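Dihydropteroate synthase (Anaplasma phagocytophilum, PDB 6UCZ) catalyses the condensation of 6-hydroxymethyl-dihydropterin diphosphate with p-aminobenzoate to give dihydropteroate, a step of folate biosynthesis. Local coordinates at residues I63-T77 and I103-N117. Numbering follows the deposited sequence.
With PMM (pterin-6-yl-methyl-monophosphate), chain C.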
# COMPACT_ATOMS: atom_id res chain seq x y z
N ILE A 63 -9.44 -3.66 13.29
CA ILE A 63 -9.05 -4.91 13.94
C ILE A 63 -10.24 -5.85 14.08
O ILE A 63 -10.17 -7.02 13.71
CB ILE A 63 -8.41 -4.60 15.31
CG1 ILE A 63 -7.08 -3.88 15.10
CG2 ILE A 63 -8.25 -5.86 16.13
CD1 ILE A 63 -6.51 -3.29 16.34
N GLU A 64 -11.34 -5.34 14.63
CA GLU A 64 -12.48 -6.21 14.94
C GLU A 64 -13.12 -6.76 13.67
O GLU A 64 -13.77 -7.82 13.72
CB GLU A 64 -13.50 -5.46 15.81
CG GLU A 64 -14.66 -6.34 16.27
CD GLU A 64 -14.21 -7.52 17.13
OE1 GLU A 64 -13.15 -7.41 17.80
OE2 GLU A 64 -14.90 -8.57 17.14
N HIS A 65 -13.01 -6.06 12.55
CA HIS A 65 -13.59 -6.53 11.30
C HIS A 65 -12.64 -7.38 10.48
O HIS A 65 -12.96 -7.69 9.33
CB HIS A 65 -14.09 -5.36 10.45
CG HIS A 65 -15.35 -4.75 10.98
ND1 HIS A 65 -15.36 -3.61 11.75
CD2 HIS A 65 -16.64 -5.14 10.86
CE1 HIS A 65 -16.61 -3.31 12.07
NE2 HIS A 65 -17.40 -4.22 11.54
N GLY A 66 -11.47 -7.73 11.02
CA GLY A 66 -10.64 -8.75 10.44
C GLY A 66 -9.38 -8.31 9.70
O GLY A 66 -8.83 -9.11 8.92
N ALA A 67 -8.91 -7.08 9.92
CA ALA A 67 -7.68 -6.64 9.28
C ALA A 67 -6.51 -7.50 9.75
O ALA A 67 -6.42 -7.88 10.92
CB ALA A 67 -7.40 -5.17 9.61
N ASP A 68 -5.64 -7.84 8.80
CA ASP A 68 -4.37 -8.49 9.11
C ASP A 68 -3.27 -7.48 9.41
O ASP A 68 -2.37 -7.77 10.22
CB ASP A 68 -3.96 -9.38 7.94
CG ASP A 68 -4.99 -10.46 7.66
OD1 ASP A 68 -5.23 -11.29 8.57
OD2 ASP A 68 -5.60 -10.46 6.57
N VAL A 69 -3.33 -6.31 8.77
CA VAL A 69 -2.37 -5.22 8.94
C VAL A 69 -3.14 -3.91 8.98
O VAL A 69 -4.14 -3.76 8.26
CB VAL A 69 -1.32 -5.17 7.80
CG1 VAL A 69 -0.21 -4.15 8.10
CG2 VAL A 69 -0.72 -6.56 7.53
N ILE A 70 -2.71 -2.97 9.83
CA ILE A 70 -3.23 -1.61 9.82
C ILE A 70 -2.15 -0.72 9.20
O ILE A 70 -1.05 -0.60 9.75
CB ILE A 70 -3.59 -1.11 11.23
CG1 ILE A 70 -4.48 -2.12 11.96
CG2 ILE A 70 -4.27 0.25 11.14
CD1 ILE A 70 -5.85 -2.28 11.35
N ASP A 71 -2.49 -0.08 8.08
CA ASP A 71 -1.57 0.81 7.37
C ASP A 71 -1.86 2.25 7.79
O ASP A 71 -2.89 2.82 7.42
CB ASP A 71 -1.72 0.63 5.86
CG ASP A 71 -0.72 1.45 5.07
OD1 ASP A 71 0.49 1.36 5.37
OD2 ASP A 71 -1.13 2.16 4.11
N VAL A 72 -0.94 2.84 8.56
CA VAL A 72 -1.13 4.17 9.13
C VAL A 72 -0.40 5.19 8.28
O VAL A 72 0.82 5.10 8.08
CB VAL A 72 -0.64 4.23 10.58
CG1 VAL A 72 -1.05 5.56 11.22
CG2 VAL A 72 -1.15 3.02 11.39
N GLY A 73 -1.12 6.20 7.81
CA GLY A 73 -0.53 7.23 6.98
C GLY A 73 -0.97 8.63 7.36
O GLY A 73 -2.11 8.84 7.76
N ALA A 74 -0.06 9.58 7.24
CA ALA A 74 -0.33 10.95 7.63
C ALA A 74 -0.15 11.97 6.52
O ALA A 74 -0.37 13.16 6.75
CB ALA A 74 0.57 11.36 8.81
N GLU A 75 0.26 11.54 5.32
CA GLU A 75 0.44 12.47 4.20
C GLU A 75 -0.54 12.10 3.11
O GLU A 75 -0.36 11.07 2.44
CB GLU A 75 1.88 12.45 3.68
CG GLU A 75 2.19 13.63 2.74
CD GLU A 75 3.66 13.74 2.35
OE1 GLU A 75 4.42 12.78 2.58
OE2 GLU A 75 4.05 14.80 1.80
N SER A 76 -1.55 12.94 2.90
CA SER A 76 -2.46 12.73 1.79
C SER A 76 -1.71 12.86 0.48
O SER A 76 -0.99 13.84 0.25
CB SER A 76 -3.62 13.73 1.84
OG SER A 76 -4.27 13.83 0.58
N THR A 77 -1.86 11.87 -0.38
CA THR A 77 -1.21 11.86 -1.68
C THR A 77 -2.20 12.15 -2.80
O THR A 77 -1.87 11.99 -3.98
CB THR A 77 -0.48 10.53 -1.89
OG1 THR A 77 0.30 10.57 -3.09
CG2 THR A 77 -1.47 9.39 -1.96
N ILE A 103 -2.60 -1.86 20.52
CA ILE A 103 -3.90 -2.49 20.31
C ILE A 103 -3.82 -3.53 19.19
O ILE A 103 -4.37 -4.63 19.30
CB ILE A 103 -4.96 -1.41 20.03
CG1 ILE A 103 -5.15 -0.53 21.27
CG2 ILE A 103 -6.29 -2.03 19.62
CD1 ILE A 103 -5.73 0.83 20.97
N ALA A 104 -3.10 -3.21 18.11
CA ALA A 104 -2.97 -4.16 17.01
C ALA A 104 -2.17 -5.39 17.43
O ALA A 104 -2.60 -6.52 17.19
CB ALA A 104 -2.31 -3.49 15.80
N HIS A 105 -1.01 -5.19 18.05
CA HIS A 105 -0.19 -6.34 18.42
C HIS A 105 -0.89 -7.21 19.45
O HIS A 105 -0.79 -8.44 19.40
CB HIS A 105 1.18 -5.87 18.94
CG HIS A 105 2.09 -5.40 17.85
ND1 HIS A 105 3.34 -4.89 18.09
CD2 HIS A 105 1.91 -5.36 16.50
CE1 HIS A 105 3.91 -4.56 16.94
NE2 HIS A 105 3.07 -4.83 15.96
N ASN A 106 -1.63 -6.59 20.39
CA ASN A 106 -2.42 -7.35 21.34
C ASN A 106 -3.39 -8.28 20.63
O ASN A 106 -3.69 -9.36 21.14
CB ASN A 106 -3.18 -6.41 22.29
CG ASN A 106 -2.33 -5.96 23.48
OD1 ASN A 106 -1.18 -6.37 23.63
ND2 ASN A 106 -2.91 -5.10 24.32
N ALA A 107 -3.87 -7.88 19.46
CA ALA A 107 -4.80 -8.66 18.66
C ALA A 107 -4.11 -9.48 17.58
O ALA A 107 -4.80 -10.05 16.72
CB ALA A 107 -5.84 -7.75 18.02
N HIS A 108 -2.77 -9.55 17.60
CA HIS A 108 -1.99 -10.27 16.60
C HIS A 108 -2.25 -9.71 15.20
O HIS A 108 -2.37 -10.44 14.22
CB HIS A 108 -2.26 -11.78 16.66
CG HIS A 108 -1.96 -12.38 18.00
ND1 HIS A 108 -2.82 -13.24 18.64
CD2 HIS A 108 -0.90 -12.22 18.83
CE1 HIS A 108 -2.30 -13.60 19.80
NE2 HIS A 108 -1.14 -13.00 19.94
N VAL A 109 -2.38 -8.39 15.13
CA VAL A 109 -2.50 -7.65 13.88
C VAL A 109 -1.23 -6.83 13.70
O VAL A 109 -0.69 -6.27 14.67
CB VAL A 109 -3.77 -6.77 13.90
CG1 VAL A 109 -3.83 -5.88 12.68
CG2 VAL A 109 -5.04 -7.65 14.01
N GLU A 110 -0.72 -6.79 12.48
CA GLU A 110 0.50 -6.03 12.23
C GLU A 110 0.19 -4.57 11.93
O GLU A 110 -0.94 -4.19 11.65
CB GLU A 110 1.30 -6.66 11.09
CG GLU A 110 1.75 -8.08 11.40
CD GLU A 110 2.43 -8.74 10.22
OE1 GLU A 110 1.73 -9.03 9.21
OE2 GLU A 110 3.66 -8.95 10.30
N VAL A 111 1.24 -3.75 11.96
CA VAL A 111 1.13 -2.32 11.69
C VAL A 111 2.13 -1.95 10.60
O VAL A 111 3.29 -2.38 10.64
CB VAL A 111 1.36 -1.47 12.96
CG1 VAL A 111 1.21 0.03 12.66
CG2 VAL A 111 0.42 -1.92 14.08
N SER A 112 1.68 -1.14 9.64
CA SER A 112 2.48 -0.65 8.53
C SER A 112 2.55 0.87 8.60
O SER A 112 1.56 1.52 8.97
CB SER A 112 1.85 -1.09 7.18
OG SER A 112 2.58 -0.58 6.09
N ILE A 113 3.70 1.45 8.28
CA ILE A 113 3.83 2.90 8.23
C ILE A 113 3.86 3.33 6.77
O ILE A 113 4.77 2.94 6.02
CB ILE A 113 5.07 3.41 9.01
CG1 ILE A 113 5.21 4.93 8.87
CG2 ILE A 113 6.36 2.72 8.58
CD1 ILE A 113 4.03 5.71 9.40
N ASP A 114 2.85 4.08 6.35
CA ASP A 114 2.74 4.54 4.97
C ASP A 114 3.44 5.89 4.91
O ASP A 114 2.88 6.90 5.35
CB ASP A 114 1.28 4.62 4.53
CG ASP A 114 1.12 5.01 3.07
OD1 ASP A 114 2.09 5.45 2.41
OD2 ASP A 114 -0.02 4.85 2.57
N THR A 115 4.67 5.90 4.41
CA THR A 115 5.44 7.13 4.36
C THR A 115 6.42 7.05 3.20
O THR A 115 6.83 5.96 2.79
CB THR A 115 6.20 7.39 5.67
OG1 THR A 115 6.93 8.61 5.58
CG2 THR A 115 7.18 6.26 5.96
N ARG A 116 6.79 8.21 2.67
CA ARG A 116 7.90 8.31 1.75
C ARG A 116 9.20 8.75 2.42
O ARG A 116 10.23 8.80 1.75
CB ARG A 116 7.55 9.27 0.61
CG ARG A 116 7.65 10.74 0.98
CD ARG A 116 7.16 11.60 -0.15
NE ARG A 116 5.70 11.49 -0.26
CZ ARG A 116 4.93 12.34 -0.93
NH1 ARG A 116 5.47 13.40 -1.53
NH2 ARG A 116 3.62 12.15 -0.97
N ASN A 117 9.18 9.05 3.72
CA ASN A 117 10.32 9.65 4.44
C ASN A 117 11.01 8.62 5.32
O ASN A 117 10.38 8.02 6.20
CB ASN A 117 9.86 10.82 5.31
CG ASN A 117 9.28 11.96 4.50
OD1 ASN A 117 9.87 12.39 3.52
ND2 ASN A 117 8.11 12.45 4.91
N5 PMM C . -2.25 4.32 -2.46
C6 PMM C . -2.30 5.40 -1.66
C7 PMM C . -1.46 5.52 -0.57
N8 PMM C . -0.53 4.62 -0.23
N1 PMM C . 0.46 2.62 -0.67
C2 PMM C . 0.58 1.53 -1.42
N2 PMM C . 1.50 0.61 -1.13
N3 PMM C . -0.20 1.30 -2.52
C4 PMM C . -1.18 2.15 -2.99
O4 PMM C . -1.82 1.88 -4.01
C4A PMM C . -1.34 3.37 -2.18
C8A PMM C . -0.48 3.55 -1.03
C9 PMM C . -3.29 6.46 -2.06
O10 PMM C . -4.63 5.99 -1.82
PA PMM C . -5.55 6.57 -0.62
O1P PMM C . -6.94 5.95 -0.88
O2P PMM C . -5.69 8.07 -0.84
O3P PMM C . -4.97 6.21 0.70
O HOH W 1 -0.88 -9.74 9.78
O HOH W 2 2.58 8.98 6.85
O HOH W 3 5.03 10.47 3.52
O HOH W 4 6.79 14.36 4.05
O HOH W 5 1.05 8.76 4.24
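D71 and S112 face the same side of two adjacent parallel strands, 69-73 and 110-115, in the TIM-barrel sheet of this enzyme. S112 OG donates to D71 OD1 over 2.9 Å, on the anti side and somewhat out of the carboxylate plane. The backbone ladder beneath is tight. I70 N donates to E110 O at 2.8 Å, and S112 N to I70 O at 2.8 Å with an angle of 171° at the hydrogen. V69, with CG1 on S112 CB, packs on this same face. On the other face, V72 CG2 meets V111 CG1. Before the strands, I63, near the end of helix 52-64, packs its CD1 on I103 CG2 of helix 97-106 at 3.5 Å, and its CG2 on A107 CB just after that helix.

Beyond G73 the segments part and water takes over. The E75 carboxylate stacks over one guanidinium face of R116, planes 21° apart. E75 OE1 lies 3.4 Å from R116 NE, an electrostatic contact, not a hydrogen bond. Separate waters link E75 OE1 to R116 N and to N117 ND2.

D71 OD2 and D114 OD2, like-charged acceptors, approach to 3.3 Å. D114 OD2 also lies 2.9 Å from PMM N8, while Q135 NE2 bonds D114 OD1. S112 OG and R274 probably hold D71. R274 bridges both carboxylates, binds PMM too, and would offset their charge beside the pterin.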